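Local coordinates for protein galectin 2 (Gallus gallus, PDB 2YMZ) that probably binds carbohydrate as a prototype galectin, a beta-sandwich lectin of the galactoside-binding family, at residues N57-C60 with S61-W64. Numbering follows the deposited sequence. Where two conformers were deposited one is given.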
loop_
_atom_site.group_PDB
_atom_site.type_symbol
_atom_site.label_atom_id
_atom_site.label_comp_id
_atom_site.label_asym_id
_atom_site.label_seq_id
_atom_site.Cartn_x
_atom_site.Cartn_y
_atom_site.Cartn_z
ATOM N N ASN A 57 9.236 16.805 -9.087
ATOM C CA ASN A 57 8.357 17.793 -9.786
ATOM C C ASN A 57 6.950 17.783 -9.129
ATOM O O ASN A 57 6.646 16.917 -8.280
ATOM C CB ASN A 57 8.180 17.468 -11.287
ATOM C CG ASN A 57 7.891 18.727 -12.151
ATOM O OD1 ASN A 57 7.595 19.795 -11.651
ATOM N ND2 ASN A 57 7.991 18.591 -13.463
ATOM N N SER A 58 6.104 18.722 -9.554
ATOM C CA SER A 58 4.662 18.681 -9.149
ATOM C C SER A 58 3.842 18.654 -10.430
ATOM O O SER A 58 4.355 18.977 -11.500
ATOM C CB SER A 58 4.341 19.951 -8.343
ATOM O OG SER A 58 4.750 21.115 -9.066
ATOM N N LEU A 59 2.582 18.209 -10.346
ATOM C CA LEU A 59 1.697 17.958 -11.472
ATOM C C LEU A 59 0.429 18.717 -11.078
ATOM O O LEU A 59 -0.054 18.505 -9.948
ATOM C CB LEU A 59 1.387 16.448 -11.631
ATOM C CG LEU A 59 0.397 15.984 -12.722
ATOM C CD1 LEU A 59 1.050 16.380 -14.072
ATOM C CD2 LEU A 59 0.157 14.502 -12.736
ATOM N N CYS A 60 -0.105 19.542 -11.984
ATOM C CA CYS A 60 -1.289 20.406 -11.691
ATOM C C CYS A 60 -2.246 20.213 -12.873
ATOM O O CYS A 60 -1.929 20.637 -13.984
ATOM C CB CYS A 60 -0.856 21.882 -11.519
ATOM S SG CYS A 60 -1.913 23.094 -10.627
ATOM N N SER A 61 -3.380 19.560 -12.612
ATOM C CA SER A 61 -4.345 19.151 -13.630
ATOM C C SER A 61 -3.666 18.474 -14.814
ATOM O O SER A 61 -3.885 18.830 -15.982
ATOM C CB SER A 61 -5.253 20.321 -14.056
ATOM O OG SER A 61 -5.937 20.814 -12.915
ATOM N N ASP A 62 -2.822 17.495 -14.485
ATOM C CA ASP A 62 -2.066 16.728 -15.483
ATOM C C ASP A 62 -1.051 17.564 -16.315
ATOM O O ASP A 62 -0.558 17.064 -17.319
ATOM C CB ASP A 62 -3.005 15.903 -16.405
ATOM C CG ASP A 62 -3.296 14.494 -15.873
ATOM O OD1 ASP A 62 -2.443 13.904 -15.175
ATOM O OD2 ASP A 62 -4.393 13.949 -16.173
ATOM N N ASN A 63 -0.765 18.804 -15.888
ATOM C CA ASN A 63 0.385 19.633 -16.370
ATOM C C ASN A 63 1.615 19.558 -15.465
ATOM O O ASN A 63 1.581 20.044 -14.328
ATOM C CB ASN A 63 0.024 21.110 -16.439
ATOM C CG ASN A 63 -1.047 21.379 -17.463
ATOM O OD1 ASN A 63 -1.152 20.641 -18.448
ATOM N ND2 ASN A 63 -1.884 22.395 -17.219
ATOM N N TRP A 64 2.719 19.006 -15.987
ATOM C CA TRP A 64 3.981 19.024 -15.233
ATOM C C TRP A 64 4.554 20.424 -15.086
ATOM O O TRP A 64 4.579 21.234 -16.054
ATOM C CB TRP A 64 4.952 18.084 -15.960
ATOM C CG TRP A 64 4.562 16.688 -15.795
ATOM C CD1 TRP A 64 4.068 15.874 -16.728
ATOM C CD2 TRP A 64 4.666 15.894 -14.565
ATOM N NE1 TRP A 64 3.843 14.607 -16.190
ATOM C CE2 TRP A 64 4.191 14.613 -14.859
ATOM C CE3 TRP A 64 5.112 16.175 -13.266
ATOM C CZ2 TRP A 64 4.106 13.579 -13.892
ATOM C CZ3 TRP A 64 4.997 15.130 -12.269
ATOM C CH2 TRP A 64 4.528 13.871 -12.611
#
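Cys60 and Asn63 form the hydrogen-bonded antiparallel pair that closes a two-residue beta hairpin, Cys60 N reaching Asn63 O at 2.9 Å and Asn63 N returning to Cys60 O at 2.9 Å. Between them Ser61 and Asp62 both take left-handed backbone conformations with positive phi, which identifies a type I' turn, and this hairpin joins strands 53-60 and 63-70 of the galectin beta-sandwich. One step further in, Leu59 faces Trp64 as a non-hydrogen-bonded pair, their CA atoms 4.5 Å apart and both side chains on the same face of the sheet. Here the evidence for a CH-pi contact is direct: Leu59 CD1 lies 3.7 Å from the centroid of the five-membered ring of the Trp64 indole, only 11° off its normal. Leu59 CD1 also packs against the turn backbone, 3.3 Å from Asp62 C, while the Leu59 side chain runs alongside that of Asp62 and points the same way. Leu41 of strand 40-48 touches both Leu59 and Trp64, and the His44 ring meets the indole. The six-membered ring also meets Leu59 CB, and two polar groups approach it obliquely. Ser58 O comes to 3.4 Å from Trp64 CE3, and the Asn57 amide, its plane 36° from that of the ring, brings ND2 to the same carbon. With CG anti to the backbone N (chi1 -153°), Asn57 is fixed at both ends of its amide: ND2 donates to Gln65 O, whereas OD1 accepts Ser58 N at 2.8 Å, with the donor above the carbonyl plane.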